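Local coordinates for protein 6-pyruvoyl tetrahydrobiopterin synthase (Plasmodium vivax, PDB 3LX3) that belongs to the 6-pyruvoyl tetrahydropterin synthase family, forms an assembly of six chains and binds a zinc ion and a pteridine ligand, at residues F32-F37 with H88-M93; I137-L142 with A174-N179; Q19-L24 with G66-F71. One frame throughout, in Å; residues are numbered along the deposited sequence.

Contact 1 (F32-F37 with H88-M93). With ZN (zinc ion), chain B.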
loop_
_atom_site.group_PDB
_atom_site.type_symbol
_atom_site.label_atom_id
_atom_site.label_comp_id
_atom_site.label_asym_id
_atom_site.label_seq_id
_atom_site.Cartn_x
_atom_site.Cartn_y
_atom_site.Cartn_z
ATOM N N PHE A 32 -6.827 -15.257 6.756
ATOM C CA PHE A 32 -7.212 -16.662 6.644
ATOM C C PHE A 32 -7.413 -16.960 5.179
ATOM O O PHE A 32 -8.252 -16.352 4.520
ATOM C CB PHE A 32 -8.417 -17.090 7.512
ATOM C CG PHE A 32 -9.629 -16.180 7.494
ATOM C CD1 PHE A 32 -10.780 -16.541 6.791
ATOM C CD2 PHE A 32 -9.666 -14.999 8.249
ATOM C CE1 PHE A 32 -11.926 -15.743 6.865
ATOM C CE2 PHE A 32 -10.772 -14.204 8.236
ATOM C CZ PHE A 32 -11.897 -14.572 7.551
ATOM N N ASN A 33 -6.582 -17.854 4.659
ATOM C CA ASN A 33 -6.592 -18.186 3.276
ATOM C C ASN A 33 -7.429 -19.430 3.080
ATOM O O ASN A 33 -7.065 -20.521 3.527
ATOM C CB ASN A 33 -5.151 -18.416 2.844
ATOM C CG ASN A 33 -4.261 -17.160 3.039
ATOM O OD1 ASN A 33 -4.729 -16.056 3.342
ATOM N ND2 ASN A 33 -2.960 -17.378 2.955
ATOM N N CYS A 34 -8.617 -19.218 2.507
ATOM C CA CYS A 34 -9.687 -20.195 2.554
ATOM C C CYS A 34 -10.371 -20.369 1.208
ATOM O O CYS A 34 -10.393 -19.447 0.372
ATOM C CB CYS A 34 -10.770 -19.796 3.576
ATOM S SG CYS A 34 -10.193 -19.916 5.281
ATOM N N ALA A 35 -10.974 -21.547 1.039
ATOM C CA ALA A 35 -11.844 -21.813 -0.078
ATOM C C ALA A 35 -13.312 -21.613 0.354
ATOM O O ALA A 35 -13.659 -21.804 1.521
ATOM C CB ALA A 35 -11.631 -23.246 -0.575
ATOM N N HIS A 36 -14.172 -21.233 -0.595
ATOM C CA HIS A 36 -15.583 -21.073 -0.313
ATOM C C HIS A 36 -16.365 -21.055 -1.621
ATOM O O HIS A 36 -15.780 -20.967 -2.689
ATOM C CB HIS A 36 -15.840 -19.806 0.536
ATOM C CG HIS A 36 -16.100 -18.556 -0.248
ATOM N ND1 HIS A 36 -17.216 -17.777 -0.013
ATOM C CD2 HIS A 36 -15.381 -17.920 -1.200
ATOM C CE1 HIS A 36 -17.171 -16.719 -0.810
ATOM N NE2 HIS A 36 -16.080 -16.783 -1.559
ATOM N N PHE A 37 -17.677 -21.031 -1.496
ATOM C CA PHE A 37 -18.531 -20.538 -2.577
ATOM C C PHE A 37 -19.832 -20.037 -1.956
ATOM O O PHE A 37 -20.400 -20.654 -1.037
ATOM C CB PHE A 37 -18.758 -21.596 -3.708
ATOM C CG PHE A 37 -19.478 -22.855 -3.285
ATOM C CD1 PHE A 37 -20.862 -22.945 -3.321
ATOM C CD2 PHE A 37 -18.744 -23.981 -2.951
ATOM C CE1 PHE A 37 -21.504 -24.132 -3.000
ATOM C CE2 PHE A 37 -19.373 -25.143 -2.606
ATOM C CZ PHE A 37 -20.751 -25.211 -2.622
ATOM N N HIS A 88 -8.537 -23.761 5.151
ATOM C CA HIS A 88 -9.677 -24.666 5.037
ATOM C C HIS A 88 -10.705 -24.164 4.054
ATOM O O HIS A 88 -10.706 -22.993 3.629
ATOM C CB HIS A 88 -10.444 -24.739 6.383
ATOM C CG HIS A 88 -9.671 -25.319 7.488
ATOM N ND1 HIS A 88 -8.960 -24.533 8.367
ATOM C CD2 HIS A 88 -9.484 -26.597 7.879
ATOM C CE1 HIS A 88 -8.372 -25.307 9.262
ATOM N NE2 HIS A 88 -8.675 -26.567 8.998
ATOM N N PHE A 89 -11.638 -25.049 3.721
ATOM C CA PHE A 89 -12.888 -24.696 3.099
ATOM C C PHE A 89 -13.876 -24.213 4.165
ATOM O O PHE A 89 -14.096 -24.938 5.156
ATOM C CB PHE A 89 -13.490 -25.871 2.301
ATOM C CG PHE A 89 -14.849 -25.592 1.734
ATOM C CD1 PHE A 89 -15.002 -24.929 0.550
ATOM C CD2 PHE A 89 -16.009 -26.045 2.378
ATOM C CE1 PHE A 89 -16.215 -24.687 0.036
ATOM C CE2 PHE A 89 -17.242 -25.809 1.863
ATOM C CZ PHE A 89 -17.371 -25.123 0.703
ATOM N N ILE A 90 -14.485 -23.045 3.966
ATOM C CA ILE A 90 -15.473 -22.517 4.893
ATOM C C ILE A 90 -16.831 -23.104 4.592
ATOM O O ILE A 90 -17.411 -22.851 3.532
ATOM C CB ILE A 90 -15.527 -20.989 4.832
ATOM C CG1 ILE A 90 -14.173 -20.413 5.287
ATOM C CG2 ILE A 90 -16.670 -20.473 5.700
ATOM C CD1 ILE A 90 -14.064 -18.911 4.996
ATOM N N LEU A 91 -17.352 -23.899 5.527
ATOM C CA LEU A 91 -18.599 -24.644 5.320
ATOM C C LEU A 91 -19.705 -23.978 6.140
ATOM O O LEU A 91 -19.685 -24.048 7.365
ATOM C CB LEU A 91 -18.430 -26.113 5.717
ATOM C CG LEU A 91 -19.588 -27.061 5.465
ATOM C CD1 LEU A 91 -20.023 -27.060 4.074
ATOM C CD2 LEU A 91 -19.138 -28.488 5.918
ATOM N N PRO A 92 -20.665 -23.334 5.452
ATOM C CA PRO A 92 -21.753 -22.689 6.174
ATOM C C PRO A 92 -22.786 -23.678 6.570
ATOM O O PRO A 92 -23.656 -24.022 5.742
ATOM C CB PRO A 92 -22.283 -21.678 5.134
ATOM C CG PRO A 92 -21.980 -22.223 3.871
ATOM C CD PRO A 92 -20.759 -23.094 4.004
ATOM N N MET A 93 -22.771 -24.030 7.843
ATOM C CA MET A 93 -23.533 -25.171 8.348
ATOM C C MET A 93 -25.062 -24.901 8.443
ATOM O O MET A 93 -25.855 -25.876 8.509
ATOM C CB MET A 93 -22.849 -25.694 9.628
ATOM C CG MET A 93 -23.049 -24.805 10.803
ATOM S SD MET A 93 -21.910 -24.874 12.277
ATOM C CE MET A 93 -22.784 -26.079 13.295
HETATM ZN ZN ZN B . -15.625 -15.366 -3.051
HETATM O O HOH W 1 -18.618 -21.747 1.333
HETATM O O HOH W 2 -17.615 -15.216 -3.522
HETATM O O HOH W 3 -15.539 -13.786 -4.553
#
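Strand 32-36 meets strand 89-92 at a single beta bridge between Ala35 and Phe89, where the short axes approach to 4.6 Å with their directions 52° apart. Ala35 takes part in both bonds, as donor and as acceptor: its N donates to His88 O at 3.0 Å, while Ile90 N reaches Ala35 O at 2.9 Å. Where the strands part, water 1 carries on the connection, accepting from Phe37 N and donating to Ile90 O. Apolar side chains gather round the bridge. Ile90 extends its CD1 tip against Cys34 CB, 3.7 Å away, and to the edge of the Phe32 ring, near its plane. The Phe89 ring, its CG anti to the backbone N (chi1 175°), passes alongside the backbone of Ala35 and His36, CE1 lying 3.7 Å from His36 CA; its CZ meets Phe37 CE2 obliquely, with the ring planes at 43°. The imidazole of His36 leads away from strand 89-92 and binds zinc through NE2 at 2.1 Å, together with His48, His50 and two waters, while Ser132 holds ND1. The bridge thus holds both the N and the O of Ala35, the residue directly before a zinc ligand, consistent with a fixed placement of that imidazole.

Contact 2 (I137-L142 with A174-N179); sequences IGLYIL and ATVHRN
Leu142 and Val176 dominate this helix-on-sheet contact, in which helix 134-149 packs on strand 172-179 of the antiparallel sheet characteristic of this family's fold. The short axes pass 8.0 Å apart and 36° from parallel, a separation bridged by side chains. Val176 points toward the helix and sends its two methyls to different partners. CG2, between the backbone N and the carbonyl carbon, comes within 3.5 Å of Gly138 O and 4.0 Å of Leu142 CD2, so that this methyl lies against the helix backbone at Gly138. CG1 goes instead to Leu139, whose CD2 lies 3.9 Å from it, the two side chains crossing at about a right angle. Gly138 O is already engaged within the helix by Leu142 N, so its meeting with the methyl is one of van der Waals contact. Arg178 borders the apolar patch, sending its guanidinium NH2 to Asn143 on the same helix. Nearby, Ala174 and Thr175 pair with a strand of a neighbouring subunit, extending the sheet across the interface. Leu142, with CG anti to its own N (chi1 176°), reaches past Val176 along the strand and sets CD2 3.6 Å from His177 C.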
loop_
_atom_site.group_PDB
_atom_site.type_symbol
_atom_site.label_atom_id
_atom_site.label_comp_id
_atom_site.label_asym_id
_atom_site.label_seq_id
_atom_site.Cartn_x
_atom_site.Cartn_y
_atom_site.Cartn_z
ATOM N N ILE A 137 -19.460 -13.842 7.642
ATOM C CA ILE A 137 -18.155 -14.192 8.191
ATOM C C ILE A 137 -17.719 -13.138 9.205
ATOM O O ILE A 137 -17.228 -13.455 10.294
ATOM C CB ILE A 137 -17.112 -14.404 7.085
ATOM C CG1 ILE A 137 -17.462 -15.656 6.308
ATOM C CG2 ILE A 137 -15.672 -14.522 7.629
ATOM C CD1 ILE A 137 -16.681 -15.783 4.991
ATOM N N GLY A 138 -17.913 -11.865 8.868
ATOM C CA GLY A 138 -17.582 -10.810 9.807
ATOM C C GLY A 138 -18.355 -10.895 11.125
ATOM O O GLY A 138 -17.787 -10.721 12.210
ATOM N N LEU A 139 -19.660 -11.136 11.072
ATOM C CA LEU A 139 -20.445 -11.317 12.287
ATOM C C LEU A 139 -19.902 -12.450 13.161
ATOM O O LEU A 139 -19.810 -12.314 14.369
ATOM C CB LEU A 139 -21.949 -11.554 11.992
ATOM C CG LEU A 139 -22.860 -10.419 11.559
ATOM C CD1 LEU A 139 -24.262 -11.019 11.318
ATOM C CD2 LEU A 139 -22.946 -9.299 12.621
ATOM N N TYR A 140 -19.560 -13.573 12.523
ATOM C CA TYR A 140 -19.028 -14.718 13.222
ATOM C C TYR A 140 -17.711 -14.333 13.917
ATOM O O TYR A 140 -17.501 -14.642 15.098
ATOM C CB TYR A 140 -18.794 -15.884 12.236
ATOM C CG TYR A 140 -18.030 -16.992 12.876
ATOM C CD1 TYR A 140 -18.636 -17.823 13.789
ATOM C CD2 TYR A 140 -16.686 -17.196 12.567
ATOM C CE1 TYR A 140 -17.938 -18.839 14.399
ATOM C CE2 TYR A 140 -15.981 -18.211 13.179
ATOM C CZ TYR A 140 -16.616 -19.030 14.081
ATOM O OH TYR A 140 -15.913 -20.041 14.704
ATOM N N ILE A 141 -16.835 -13.655 13.173
ATOM C CA ILE A 141 -15.515 -13.289 13.722
ATOM C C ILE A 141 -15.660 -12.319 14.876
ATOM O O ILE A 141 -14.948 -12.446 15.893
ATOM C CB ILE A 141 -14.596 -12.755 12.643
ATOM C CG1 ILE A 141 -14.218 -13.899 11.709
ATOM C CG2 ILE A 141 -13.338 -12.083 13.237
ATOM C CD1 ILE A 141 -13.320 -13.528 10.599
ATOM N N LEU A 142 -16.543 -11.350 14.734
ATOM C CA LEU A 142 -16.781 -10.404 15.823
ATOM C C LEU A 142 -17.187 -11.130 17.108
ATOM O O LEU A 142 -16.666 -10.857 18.195
ATOM C CB LEU A 142 -17.876 -9.395 15.442
ATOM C CG LEU A 142 -18.316 -8.383 16.506
ATOM C CD1 LEU A 142 -17.131 -7.523 16.922
ATOM C CD2 LEU A 142 -19.454 -7.537 15.948
ATOM N N ALA A 174 -16.556 -5.778 4.411
ATOM C CA ALA A 174 -17.740 -5.634 5.230
ATOM C C ALA A 174 -17.334 -5.411 6.668
ATOM O O ALA A 174 -16.453 -6.068 7.188
ATOM C CB ALA A 174 -18.630 -6.891 5.148
ATOM N N THR A 175 -18.036 -4.473 7.311
ATOM C CA THR A 175 -17.776 -4.056 8.686
ATOM C C THR A 175 -19.021 -4.182 9.563
ATOM O O THR A 175 -20.135 -3.697 9.214
ATOM C CB THR A 175 -17.297 -2.599 8.718
ATOM O OG1 THR A 175 -16.095 -2.534 7.954
ATOM C CG2 THR A 175 -17.007 -2.140 10.132
ATOM N N VAL A 176 -18.855 -4.850 10.717
ATOM C CA VAL A 176 -19.919 -5.085 11.680
ATOM C C VAL A 176 -19.424 -4.683 13.070
ATOM O O VAL A 176 -18.224 -4.716 13.341
ATOM C CB VAL A 176 -20.404 -6.565 11.647
ATOM C CG1 VAL A 176 -21.058 -6.875 10.290
ATOM C CG2 VAL A 176 -19.266 -7.508 11.957
ATOM N N HIS A 177 -20.352 -4.303 13.942
ATOM C CA HIS A 177 -19.987 -3.856 15.295
ATOM C C HIS A 177 -20.987 -4.288 16.331
ATOM O O HIS A 177 -22.127 -4.698 16.013
ATOM C CB HIS A 177 -19.837 -2.323 15.350
ATOM C CG HIS A 177 -21.110 -1.582 15.194
ATOM N ND1 HIS A 177 -21.485 -0.983 14.010
ATOM C CD2 HIS A 177 -22.103 -1.335 16.081
ATOM C CE1 HIS A 177 -22.662 -0.396 14.179
ATOM N NE2 HIS A 177 -23.059 -0.594 15.426
ATOM N N ARG A 178 -20.520 -4.203 17.576
ATOM C CA ARG A 178 -21.340 -4.400 18.749
ATOM C C ARG A 178 -20.972 -3.343 19.775
ATOM O O ARG A 178 -19.816 -3.084 20.077
ATOM C CB ARG A 178 -21.151 -5.793 19.315
ATOM C CG ARG A 178 -22.243 -6.193 20.298
ATOM C CD ARG A 178 -21.902 -7.486 21.024
ATOM N NE ARG A 178 -21.782 -8.635 20.121
ATOM C CZ ARG A 178 -21.385 -9.851 20.509
ATOM N NH1 ARG A 178 -21.053 -10.088 21.762
ATOM N NH2 ARG A 178 -21.307 -10.813 19.617
ATOM N N ASN A 179 -22.017 -2.764 20.364
ATOM C CA ASN A 179 -21.854 -1.892 21.512
ATOM C C ASN A 179 -21.924 -2.804 22.730
ATOM O O ASN A 179 -22.829 -3.655 22.813
ATOM C CB ASN A 179 -23.007 -0.894 21.553
ATOM C CG ASN A 179 -23.008 0.017 20.346
ATOM O OD1 ASN A 179 -22.124 0.857 20.192
ATOM N ND2 ASN A 179 -24.001 -0.141 19.486
#

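Contact 3 (Q19-L24 with G66-F71). With XTN (2-amino-1,5-dihydropteridine-4,6-dione), chain C.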
loop_
_atom_site.group_PDB
_atom_site.type_symbol
_atom_site.label_atom_id
_atom_site.label_comp_id
_atom_site.label_asym_id
_atom_site.label_seq_id
_atom_site.Cartn_x
_atom_site.Cartn_y
_atom_site.Cartn_z
ATOM N N GLN A 19 -10.677 10.450 28.757
ATOM C CA GLN A 19 -10.341 10.678 27.366
ATOM C C GLN A 19 -10.585 9.385 26.567
ATOM O O GLN A 19 -9.985 8.351 26.867
ATOM C CB GLN A 19 -8.877 11.106 27.260
ATOM C CG GLN A 19 -8.560 12.437 27.969
ATOM C CD GLN A 19 -8.974 13.676 27.178
ATOM O OE1 GLN A 19 -9.393 13.590 26.025
ATOM N NE2 GLN A 19 -8.856 14.841 27.810
ATOM N N ILE A 20 -11.473 9.465 25.570
ATOM C CA ILE A 20 -11.787 8.346 24.687
ATOM C C ILE A 20 -10.710 8.213 23.632
ATOM O O ILE A 20 -10.218 9.215 23.070
ATOM C CB ILE A 20 -13.161 8.523 23.978
ATOM C CG1 ILE A 20 -14.300 8.546 24.995
ATOM C CG2 ILE A 20 -13.400 7.391 22.929
ATOM C CD1 ILE A 20 -15.585 9.199 24.487
ATOM N N ALA A 21 -10.321 6.976 23.333
ATOM C CA ALA A 21 -9.507 6.716 22.163
ATOM C C ALA A 21 -10.074 5.515 21.432
ATOM O O ALA A 21 -10.664 4.630 22.054
ATOM C CB ALA A 21 -7.988 6.486 22.488
ATOM N N GLU A 22 -9.862 5.502 20.125
ATOM C CA GLU A 22 -10.226 4.376 19.251
ATOM C C GLU A 22 -8.959 3.705 18.789
ATOM O O GLU A 22 -8.105 4.345 18.221
ATOM C CB GLU A 22 -11.018 4.875 18.072
ATOM C CG GLU A 22 -11.429 3.874 17.068
ATOM C CD GLU A 22 -12.214 4.547 15.962
ATOM O OE1 GLU A 22 -11.652 4.788 14.867
ATOM O OE2 GLU A 22 -13.379 4.883 16.193
ATOM N N LEU A 23 -8.850 2.398 19.020
ATOM C CA LEU A 23 -7.692 1.643 18.600
ATOM C C LEU A 23 -8.046 0.820 17.355
ATOM O O LEU A 23 -9.176 0.287 17.252
ATOM C CB LEU A 23 -7.232 0.700 19.688
ATOM C CG LEU A 23 -6.811 1.347 20.985
ATOM C CD1 LEU A 23 -6.228 0.295 21.918
ATOM C CD2 LEU A 23 -5.872 2.537 20.830
ATOM N N LEU A 24 -7.088 0.701 16.449
ATOM C CA LEU A 24 -7.211 -0.105 15.239
ATOM C C LEU A 24 -6.017 -1.006 15.130
ATOM O O LEU A 24 -4.867 -0.523 15.174
ATOM C CB LEU A 24 -7.260 0.776 13.991
ATOM C CG LEU A 24 -7.222 0.045 12.631
ATOM C CD1 LEU A 24 -8.474 -0.789 12.422
ATOM C CD2 LEU A 24 -7.082 1.116 11.540
ATOM N N GLY A 66 -1.864 4.129 30.504
ATOM C CA GLY A 66 -1.602 4.778 29.227
ATOM C C GLY A 66 -2.223 4.166 27.973
ATOM O O GLY A 66 -2.109 4.714 26.891
ATOM N N TYR A 67 -2.877 3.026 28.161
ATOM C CA TYR A 67 -3.551 2.317 27.097
ATOM C C TYR A 67 -5.053 2.273 27.285
ATOM O O TYR A 67 -5.517 2.250 28.433
ATOM C CB TYR A 67 -3.122 0.843 27.085
ATOM C CG TYR A 67 -1.649 0.515 26.849
ATOM C CD1 TYR A 67 -0.750 1.403 26.285
ATOM C CD2 TYR A 67 -1.172 -0.721 27.261
ATOM C CE1 TYR A 67 0.570 1.037 26.085
ATOM C CE2 TYR A 67 0.139 -1.093 27.052
ATOM C CZ TYR A 67 0.992 -0.223 26.460
ATOM O OH TYR A 67 2.289 -0.624 26.258
ATOM N N VAL A 68 -5.809 2.211 26.181
ATOM C CA VAL A 68 -7.196 1.744 26.297
ATOM C C VAL A 68 -7.136 0.269 26.720
ATOM O O VAL A 68 -7.694 -0.132 27.758
ATOM C CB VAL A 68 -8.030 1.937 25.049
ATOM C CG1 VAL A 68 -9.458 1.355 25.313
ATOM C CG2 VAL A 68 -8.119 3.447 24.723
ATOM N N ILE A 69 -6.434 -0.507 25.912
ATOM C CA ILE A 69 -6.196 -1.947 26.117
ATOM C C ILE A 69 -4.920 -2.228 25.297
ATOM O O ILE A 69 -4.674 -1.600 24.250
ATOM C CB ILE A 69 -7.424 -2.791 25.740
ATOM C CG1 ILE A 69 -7.164 -4.281 25.937
ATOM C CG2 ILE A 69 -7.838 -2.503 24.319
ATOM C CD1 ILE A 69 -8.447 -5.103 25.778
ATOM N N ASP A 70 -4.058 -3.091 25.803
ATOM C CA ASP A 70 -2.793 -3.401 25.170
ATOM C C ASP A 70 -2.989 -3.960 23.753
ATOM O O ASP A 70 -3.622 -5.005 23.552
ATOM C CB ASP A 70 -2.067 -4.433 26.054
ATOM C CG ASP A 70 -0.639 -4.691 25.628
ATOM O OD1 ASP A 70 -0.206 -4.329 24.533
ATOM O OD2 ASP A 70 0.074 -5.293 26.461
ATOM N N PHE A 71 -2.420 -3.282 22.753
ATOM C CA PHE A 71 -2.431 -3.786 21.373
ATOM C C PHE A 71 -1.981 -5.245 21.277
ATOM O O PHE A 71 -2.470 -6.002 20.417
ATOM C CB PHE A 71 -1.496 -2.986 20.450
ATOM C CG PHE A 71 -1.986 -1.604 20.027
ATOM C CD1 PHE A 71 -3.191 -1.402 19.363
ATOM C CD2 PHE A 71 -1.149 -0.514 20.191
ATOM C CE1 PHE A 71 -3.562 -0.110 18.942
ATOM C CE2 PHE A 71 -1.541 0.764 19.755
ATOM C CZ PHE A 71 -2.740 0.932 19.145
HETATM N N1 XTN C . -0.895 -0.855 23.425
HETATM C C2 XTN C . -1.529 0.328 23.290
HETATM N N2 XTN C . -2.856 0.424 23.494
HETATM N N3 XTN C . -0.798 1.506 22.989
HETATM C C4 XTN C . 0.523 1.479 22.752
HETATM O O4 XTN C . 1.105 2.548 22.450
HETATM N N5 XTN C . 2.490 0.106 22.646
HETATM C C6 XTN C . 3.094 -1.111 22.789
HETATM O O6 XTN C . 4.310 -1.210 22.603
HETATM C C7 XTN C . 2.322 -2.250 23.171
HETATM N N8 XTN C . 1.010 -2.095 23.363
HETATM C C4A XTN C . 1.146 0.232 22.857
HETATM C C8A XTN C . 0.421 -0.907 23.201
#
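The carbonyl oxygen of Ile69 accepts a short bond from the ligand: N2 of 2-amino-1,5-dihydropteridine-4,6-dione donates to Ile69 O at 2.8 Å with an N-H...O angle of 166°. Leu23 CD1 is in van der Waals contact with the same Ile69 O at 3.4 Å. That CD1 also lies 3.7 Å from N2 of the ligand, so a methyl of strand 20-40 lies beside the bond. Leu23 buries the most surface here. Its CG is anti to the carbonyl carbon (chi1 -61°), from which CD1 turns to Val68 and Ile69 CG2, whereas CD2 and CB face Phe71, with CB 3.8 Å from CE1. Ala21 CB adds a smaller contact with Val68 CG2. Around the ligand, Tyr67 lays a ring face against the bicycle, N1 3.4 Å from the ring plane over its centre; Phe71 presents a face to N2, offset toward the rim. Asp70, the N-cap of helix 71-85, bonds Ser72 N through OD1, and this same oxygen lies 2.8 Å from N8 of the ligand. Thr134 and Glu135 of a neighbouring subunit also hydrogen-bond the ligand. The arrangement is that of an intersubunit pterin pocket, with two aromatic rings around the bicycle and polar groups meeting its nitrogens.

How the contacts relate
Contacts 1 and 3 use strand 20-40 at places whose centres lie about 33 Å apart, on opposite sides of the chain's centre; contact 2 sets helix 134-149 on strand 172-179, outermost of that sheet within the chain. Contacts 1 and 3 are buried, contact 2 only partly so. Phe32 and Ile90 of contact 1 pack against Ile137 and Ile141 of the helix in contact 2, joining them through an apolar layer, whereas contact 3 touches neither within the chain. Their chemistry follows their place: backbone bonding beside a zinc ligand in contact 1, aliphatic helix-on-sheet packing in contact 2, and ligand-binding loop against strand in contact 3. Contacts 2 and 3 both border interfaces where the sheet continues into another subunit.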